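Local coordinates for putative carbohydrate binding protein (Pseudomonas aeruginosa, PDB 3QEC) that binds heparin and suramin and is a possible carbohydrate transporter, probably linked to biofilm formation, at residues 61-66 with 75-80. Residues are numbered along the deposited sequence; the frame is centred on the assembly and turned at random.
Sequences AKFGNL and VQPPVL
F63, near the C-terminal end of helix 54-63, reaches across to P77 and its neighbours in the loop that leads on to strand 89-92. From CB the chain turns with CG anti to the carbonyl carbon (chi1 -49°), which carries the ring out toward 75-80. Along one side, F63 CD1 meets P77 CG at 3.9 Å. F63 CE1, next along, lies 4.1 Å from CG1 of V75, which approaches the ring edge near its plane. At the tip, F63 CZ rests 3.7 Å from P77 CA, and on the other side F63 CE2 has P78 CD obliquely beside it at 3.6 Å. P77 CB stands over one face, 4.0 Å from the F63 ring centroid and 1° off its normal, a CH-pi contact. Residues 75-78, with no regular secondary structure, pass alongside the C-terminal part of helix 54-63, on the surface of a protein built mainly of beta-sheets. CB of K62 lies against the opposite face of the F63 ring, offset toward its rim. Y59, further back on the same helix, also touches P77, and its ring meets that of F63 with the planes at about 45°. The F63 carbonyl oxygen is hydrogen-bonded to T131 OG1 of strand 125-138.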
ATOM      1  N   ALA A  61       0.332  -2.232  10.685  1.00 57.36           N
ATOM      2  CA  ALA A  61       1.297  -1.934  11.743  1.00 57.59           C
ATOM      3  C   ALA A  61       2.434  -2.962  11.727  1.00 64.51           C
ATOM      4  O   ALA A  61       3.600  -2.584  11.836  1.00 65.55           O
ATOM      5  CB  ALA A  61       0.616  -1.932  13.107  1.00 58.43           C
ATOM      6  N   LYS A  62       2.100  -4.257  11.545  1.00 62.02           N
ATOM      7  CA  LYS A  62       3.110  -5.309  11.538  1.00 62.95           C
ATOM      8  C   LYS A  62       3.729  -5.528  10.128  1.00 67.53           C
ATOM      9  O   LYS A  62       4.911  -5.858  10.073  1.00 69.07           O
ATOM     10  CB  LYS A  62       2.546  -6.635  12.111  1.00 65.17           C
ATOM     11  N   PHE A  63       2.979  -5.332   9.003  1.00 61.66           N
ATOM     12  CA  PHE A  63       3.541  -5.656   7.677  1.00 60.88           C
ATOM     13  C   PHE A  63       3.496  -4.544   6.611  1.00 64.19           C
ATOM     14  O   PHE A  63       3.954  -4.779   5.488  1.00 65.07           O
ATOM     15  CB  PHE A  63       2.826  -6.900   7.093  1.00 62.51           C
ATOM     16  CG  PHE A  63       2.718  -8.070   8.043  1.00 65.27           C
ATOM     17  CD1 PHE A  63       3.817  -8.894   8.291  1.00 69.99           C
ATOM     18  CD2 PHE A  63       1.532  -8.325   8.725  1.00 66.63           C
ATOM     19  CE1 PHE A  63       3.727  -9.958   9.199  1.00 71.85           C
ATOM     20  CE2 PHE A  63       1.444  -9.383   9.638  1.00 70.95           C
ATOM     21  CZ  PHE A  63       2.542 -10.196   9.868  1.00 70.64           C
ATOM     22  N   GLY A  64       2.985  -3.372   6.954  1.00 59.49           N
ATOM     23  CA  GLY A  64       2.781  -2.279   6.005  1.00 58.48           C
ATOM     24  C   GLY A  64       3.955  -1.413   5.608  1.00 62.51           C
ATOM     25  O   GLY A  64       3.935  -0.840   4.513  1.00 61.94           O
ATOM     26  N   ASN A  65       4.957  -1.260   6.499  1.00 58.69           N
ATOM     27  CA  ASN A  65       6.149  -0.445   6.228  1.00 58.43           C
ATOM     28  C   ASN A  65       7.378  -1.228   6.691  1.00 64.74           C
ATOM     29  O   ASN A  65       8.141  -0.783   7.547  1.00 66.20           O
ATOM     30  CB  ASN A  65       6.038   0.937   6.897  1.00 54.39           C
ATOM     31  CG  ASN A  65       5.047   1.861   6.227  1.00 65.31           C
ATOM     32  OD1 ASN A  65       5.298   2.405   5.141  1.00 55.95           O
ATOM     33  ND2 ASN A  65       3.901   2.081   6.878  1.00 49.24           N
ATOM     34  N   LEU A  66       7.557  -2.416   6.106  1.00 60.78           N
ATOM     35  CA  LEU A  66       8.579  -3.361   6.510  1.00 60.63           C
ATOM     36  C   LEU A  66       9.531  -3.695   5.376  1.00 67.35           C
ATOM     37  O   LEU A  66       9.105  -4.160   4.311  1.00 66.88           O
ATOM     38  CB  LEU A  66       7.856  -4.641   7.024  1.00 60.00           C
ATOM     39  CG  LEU A  66       8.689  -5.856   7.493  1.00 64.41           C
ATOM     40  CD1 LEU A  66       9.657  -5.495   8.617  1.00 62.77           C
ATOM     41  CD2 LEU A  66       7.778  -7.010   7.895  1.00 65.08           C
ATOM     42  N   VAL A  75       7.849 -15.647  10.946  1.00111.99           N
ATOM     43  CA  VAL A  75       6.576 -14.909  10.975  1.00108.94           C
ATOM     44  C   VAL A  75       6.053 -14.687   9.538  1.00110.73           C
ATOM     45  O   VAL A  75       6.687 -13.991   8.735  1.00110.25           O
ATOM     46  CB  VAL A  75       6.682 -13.568  11.765  1.00110.83           C
ATOM     47  CG1 VAL A  75       5.405 -12.741  11.645  1.00108.26           C
ATOM     48  CG2 VAL A  75       7.018 -13.815  13.236  1.00112.06           C
ATOM     49  N   GLN A  76       4.883 -15.273   9.238  1.00105.27           N
ATOM     50  CA  GLN A  76       4.207 -15.129   7.943  1.00102.80           C
ATOM     51  C   GLN A  76       2.927 -14.276   8.095  1.00 99.11           C
ATOM     52  O   GLN A  76       2.202 -14.470   9.083  1.00 98.26           O
ATOM     53  CB  GLN A  76       3.872 -16.510   7.336  1.00106.30           C
ATOM     54  CG  GLN A  76       5.095 -17.313   6.870  1.00131.94           C
ATOM     55  CD  GLN A  76       5.963 -16.571   5.872  1.00156.18           C
ATOM     56  OE1 GLN A  76       5.484 -16.022   4.866  1.00150.54           O
ATOM     57  NE2 GLN A  76       7.263 -16.535   6.142  1.00149.49           N
ATOM     58  N   PRO A  77       2.618 -13.332   7.159  1.00 89.91           N
ATOM     59  CA  PRO A  77       1.387 -12.535   7.304  1.00 86.24           C
ATOM     60  C   PRO A  77       0.152 -13.436   7.316  1.00 86.61           C
ATOM     61  O   PRO A  77       0.118 -14.441   6.594  1.00 86.93           O
ATOM     62  CB  PRO A  77       1.412 -11.596   6.091  1.00 86.38           C
ATOM     63  CG  PRO A  77       2.829 -11.559   5.669  1.00 91.94           C
ATOM     64  CD  PRO A  77       3.347 -12.942   5.936  1.00 90.34           C
ATOM     65  N   PRO A  78      -0.828 -13.151   8.197  1.00 79.88           N
ATOM     66  CA  PRO A  78      -2.014 -14.009   8.257  1.00 79.75           C
ATOM     67  C   PRO A  78      -2.923 -13.857   7.034  1.00 82.14           C
ATOM     68  O   PRO A  78      -2.838 -12.866   6.288  1.00 80.01           O
ATOM     69  CB  PRO A  78      -2.721 -13.525   9.525  1.00 80.90           C
ATOM     70  CG  PRO A  78      -2.337 -12.095   9.644  1.00 83.44           C
ATOM     71  CD  PRO A  78      -0.932 -12.017   9.139  1.00 79.51           C
ATOM     72  N   VAL A  79      -3.792 -14.862   6.838  1.00 78.79           N
ATOM     73  CA  VAL A  79      -4.794 -14.894   5.775  1.00 77.23           C
ATOM     74  C   VAL A  79      -5.920 -13.968   6.224  1.00 76.99           C
ATOM     75  O   VAL A  79      -6.432 -14.109   7.339  1.00 77.04           O
ATOM     76  CB  VAL A  79      -5.276 -16.343   5.467  1.00 82.80           C
ATOM     77  CG1 VAL A  79      -6.298 -16.364   4.327  1.00 82.01           C
ATOM     78  CG2 VAL A  79      -4.096 -17.252   5.135  1.00 84.15           C
ATOM     79  N   LEU A  80      -6.259 -12.991   5.382  1.00 70.13           N
ATOM     80  CA  LEU A  80      -7.285 -11.998   5.686  1.00 67.48           C
ATOM     81  C   LEU A  80      -8.675 -12.530   5.389  1.00 71.64           C
ATOM     82  O   LEU A  80      -8.826 -13.391   4.521  1.00 73.20           O
ATOM     83  CB  LEU A  80      -7.022 -10.702   4.899  1.00 65.37           C
ATOM     84  CG  LEU A  80      -5.678 -10.007   5.186  1.00 68.21           C
ATOM     85  CD1 LEU A  80      -5.452  -8.872   4.251  1.00 66.34           C
ATOM     86  CD2 LEU A  80      -5.614  -9.490   6.606  1.00 69.87           C
TER